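Local coordinates for protein bifunctional cytochrome P450/NADPH--P450 reductase (Deinococcus aerius, PDB 7F3H) that binds heme as a cytochrome P450 fused to its own NADPH-dependent reductase and probably hydroxylates organic substrates with molecular oxygen, at residues G132-T137 with Q424-S429. Sequence-based numbering, arbitrary orientation.
Sequences GKWERT and QKFALS
The ring of F426 reaches the edge of the W134 indole, its CD2 lying near the indole plane 3.7 Å from W134 CE3, while one face of the phenyl ring is covered by CB of its own neighbour K425. The two aromatic planes are inclined at 42°, a geometry neither stacked nor edge-to-face. The far end of the F426 ring meets the helix obliquely, CE2 3.3 Å from W134 CB. Its CZ comes to 3.4 Å from the backbone N of E135. With its CG anti to the carbonyl carbon (chi1 -67°), F426 aims the ring at helix 113-137. W134 NE1 finds its partner in OD2 of D147. The site illustrates a helix-to-strand junction in the P450 fold: helix 408-425, which follows the heme-binding loop, gives way to edge strand 426-429, paired with strand 450-455, whose V453 touches the side chains of both W134 and F426. Beside this apolar contact, K425, its chain bent at chi2 and chi4, forms a salt bridge from NZ to E135 OE2 at 2.7 Å. NZ meets OE2 from above the carboxylate plane, 36° out of it. Replacing E135 by an alanine, which removes the CG lying against F426 CZ, is likely to cost K425 NZ one of its two acidic partners, leaving E455.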
ATOM      1  N   GLY A 132     -22.368  -0.571  -8.743  1.00 31.21           N
ATOM      2  CA  GLY A 132     -23.451   0.268  -9.242  1.00 34.78           C
ATOM      3  C   GLY A 132     -22.987   1.263 -10.285  1.00 31.01           C
ATOM      4  O   GLY A 132     -23.572   1.366 -11.365  1.00 32.01           O
ATOM      5  N   LYS A 133     -21.892   1.978  -9.993  1.00 30.28           N
ATOM      6  CA  LYS A 133     -21.355   2.918 -10.969  1.00 33.57           C
ATOM      7  C   LYS A 133     -21.004   2.207 -12.269  1.00 33.53           C
ATOM      8  O   LYS A 133     -21.391   2.649 -13.356  1.00 35.00           O
ATOM      9  CB  LYS A 133     -20.130   3.635 -10.408  1.00 31.63           C
ATOM     10  CG  LYS A 133     -19.658   4.776 -11.312  1.00 29.11           C
ATOM     11  CD  LYS A 133     -18.419   5.469 -10.744  1.00 31.20           C
ATOM     12  CE  LYS A 133     -17.822   6.486 -11.705  1.00 22.38           C
ATOM     13  NZ  LYS A 133     -16.468   6.894 -11.262  1.00 29.97           N
ATOM     14  N   TRP A 134     -20.330   1.059 -12.174  1.00 34.12           N
ATOM     15  CA  TRP A 134     -19.917   0.392 -13.397  1.00 33.08           C
ATOM     16  C   TRP A 134     -21.132  -0.134 -14.141  1.00 31.25           C
ATOM     17  O   TRP A 134     -21.194  -0.031 -15.373  1.00 31.24           O
ATOM     18  CB  TRP A 134     -18.909  -0.706 -13.079  1.00 28.95           C
ATOM     19  CG  TRP A 134     -17.564  -0.186 -12.638  1.00 26.44           C
ATOM     20  CD1 TRP A 134     -17.253   1.090 -12.242  1.00 31.23           C
ATOM     21  CD2 TRP A 134     -16.346  -0.946 -12.515  1.00 30.61           C
ATOM     22  NE1 TRP A 134     -15.914   1.169 -11.885  1.00 28.37           N
ATOM     23  CE2 TRP A 134     -15.343  -0.066 -12.040  1.00 29.50           C
ATOM     24  CE3 TRP A 134     -16.012  -2.290 -12.746  1.00 24.80           C
ATOM     25  CZ2 TRP A 134     -14.035  -0.487 -11.805  1.00 28.26           C
ATOM     26  CZ3 TRP A 134     -14.720  -2.703 -12.510  1.00 23.34           C
ATOM     27  CH2 TRP A 134     -13.742  -1.806 -12.048  1.00 26.39           C
ATOM     28  N   GLU A 135     -22.173  -0.567 -13.403  1.00 34.32           N
ATOM     29  CA  GLU A 135     -23.410  -0.933 -14.091  1.00 40.03           C
ATOM     30  C   GLU A 135     -23.922   0.252 -14.885  1.00 38.30           C
ATOM     31  O   GLU A 135     -24.238   0.131 -16.076  1.00 40.49           O
ATOM     32  CB  GLU A 135     -24.488  -1.396 -13.115  1.00 40.13           C
ATOM     33  CG  GLU A 135     -24.651  -2.877 -12.932  1.00 44.92           C
ATOM     34  CD  GLU A 135     -25.699  -3.225 -11.853  1.00 55.47           C
ATOM     35  OE1 GLU A 135     -25.802  -2.511 -10.818  1.00 53.86           O
ATOM     36  OE2 GLU A 135     -26.476  -4.180 -12.081  1.00 63.79           O
ATOM     37  N   ARG A 136     -23.936   1.425 -14.245  1.00 37.68           N
ATOM     38  CA  ARG A 136     -24.517   2.626 -14.823  1.00 37.41           C
ATOM     39  C   ARG A 136     -23.776   3.092 -16.058  1.00 38.67           C
ATOM     40  O   ARG A 136     -24.376   3.785 -16.882  1.00 41.80           O
ATOM     41  CB  ARG A 136     -24.496   3.763 -13.792  1.00 37.11           C
ATOM     42  CG  ARG A 136     -25.555   3.653 -12.709  1.00 40.61           C
ATOM     43  CD  ARG A 136     -25.575   4.868 -11.770  1.00 45.28           C
ATOM     44  NE  ARG A 136     -24.859   4.652 -10.510  1.00 40.36           N
ATOM     45  CZ  ARG A 136     -23.816   5.385 -10.142  1.00 40.02           C
ATOM     46  NH1 ARG A 136     -23.393   6.351 -10.955  1.00 43.08           N
ATOM     47  NH2 ARG A 136     -23.204   5.166  -8.980  1.00 34.33           N
ATOM     48  N   THR A 137     -22.491   2.717 -16.230  1.00 38.61           N
ATOM     49  CA  THR A 137     -21.698   3.347 -17.283  1.00 32.81           C
ATOM     50  C   THR A 137     -21.117   2.348 -18.279  1.00 35.08           C
ATOM     51  O   THR A 137     -20.191   2.698 -19.018  1.00 29.20           O
ATOM     52  CB  THR A 137     -20.599   4.230 -16.683  1.00 33.56           C
ATOM     53  OG1 THR A 137     -19.762   3.460 -15.820  1.00 32.46           O
ATOM     54  CG2 THR A 137     -21.210   5.383 -15.879  1.00 35.49           C
ATOM     55  N   GLN A 424     -18.130 -11.190 -10.466  1.00 31.61           N
ATOM     56  CA  GLN A 424     -19.501 -11.677 -10.507  1.00 35.01           C
ATOM     57  C   GLN A 424     -20.308 -10.950 -11.575  1.00 33.52           C
ATOM     58  O   GLN A 424     -20.995 -11.584 -12.384  1.00 32.60           O
ATOM     59  CB  GLN A 424     -20.164 -11.540  -9.136  1.00 33.37           C
ATOM     60  CG  GLN A 424     -21.552 -12.209  -9.126  1.00 29.09           C
ATOM     61  CD  GLN A 424     -22.434 -11.806  -7.960  1.00 33.27           C
ATOM     62  OE1 GLN A 424     -22.165 -10.842  -7.217  1.00 32.09           O
ATOM     63  NE2 GLN A 424     -23.497 -12.563  -7.780  1.00 34.30           N
ATOM     64  N   LYS A 425     -20.211  -9.613 -11.617  1.00 32.59           N
ATOM     65  CA  LYS A 425     -21.081  -8.865 -12.531  1.00 29.86           C
ATOM     66  C   LYS A 425     -20.506  -8.700 -13.937  1.00 27.16           C
ATOM     67  O   LYS A 425     -21.250  -8.732 -14.913  1.00 30.61           O
ATOM     68  CB  LYS A 425     -21.400  -7.483 -11.964  1.00 36.88           C
ATOM     69  CG  LYS A 425     -22.761  -6.922 -12.354  1.00 39.76           C
ATOM     70  CD  LYS A 425     -23.800  -7.444 -11.376  1.00 47.15           C
ATOM     71  CE  LYS A 425     -25.152  -6.732 -11.519  1.00 56.94           C
ATOM     72  NZ  LYS A 425     -25.793  -6.654 -12.868  1.00 56.59           N
ATOM     73  N   PHE A 426     -19.202  -8.514 -14.075  1.00 32.29           N
ATOM     74  CA  PHE A 426     -18.672  -7.852 -15.270  1.00 32.71           C
ATOM     75  C   PHE A 426     -17.752  -8.750 -16.084  1.00 29.63           C
ATOM     76  O   PHE A 426     -16.885  -9.438 -15.530  1.00 25.60           O
ATOM     77  CB  PHE A 426     -17.964  -6.560 -14.851  1.00 25.12           C
ATOM     78  CG  PHE A 426     -18.920  -5.530 -14.309  1.00 28.39           C
ATOM     79  CD1 PHE A 426     -20.098  -5.236 -15.002  1.00 28.28           C
ATOM     80  CD2 PHE A 426     -18.678  -4.892 -13.100  1.00 25.77           C
ATOM     81  CE1 PHE A 426     -20.999  -4.300 -14.507  1.00 28.03           C
ATOM     82  CE2 PHE A 426     -19.563  -3.948 -12.603  1.00 23.13           C
ATOM     83  CZ  PHE A 426     -20.730  -3.652 -13.303  1.00 27.40           C
ATOM     84  N   ALA A 427     -17.975  -8.744 -17.399  1.00 30.57           N
ATOM     85  CA  ALA A 427     -16.986  -9.140 -18.394  1.00 30.58           C
ATOM     86  C   ALA A 427     -16.016  -7.982 -18.616  1.00 29.52           C
ATOM     87  O   ALA A 427     -16.433  -6.889 -19.021  1.00 30.27           O
ATOM     88  CB  ALA A 427     -17.666  -9.507 -19.708  1.00 25.13           C
ATOM     89  N   LEU A 428     -14.725  -8.250 -18.378  1.00 28.77           N
ATOM     90  CA  LEU A 428     -13.644  -7.285 -18.530  1.00 24.51           C
ATOM     91  C   LEU A 428     -13.184  -7.221 -19.979  1.00 28.18           C
ATOM     92  O   LEU A 428     -13.197  -8.231 -20.700  1.00 29.54           O
ATOM     93  CB  LEU A 428     -12.460  -7.685 -17.644  1.00 23.00           C
ATOM     94  CG  LEU A 428     -12.648  -7.780 -16.116  1.00 30.67           C
ATOM     95  CD1 LEU A 428     -11.290  -7.683 -15.367  1.00 22.62           C
ATOM     96  CD2 LEU A 428     -13.675  -6.729 -15.558  1.00 21.32           C
ATOM     97  N   SER A 429     -12.788  -6.027 -20.411  1.00 24.60           N
ATOM     98  CA  SER A 429     -12.457  -5.765 -21.798  1.00 24.05           C
ATOM     99  C   SER A 429     -11.394  -4.663 -21.858  1.00 28.75           C
ATOM    100  O   SER A 429     -11.408  -3.714 -21.056  1.00 23.01           O
ATOM    101  CB  SER A 429     -13.745  -5.392 -22.537  1.00 31.21           C
ATOM    102  OG  SER A 429     -13.496  -4.876 -23.815  1.00 40.47           O
TER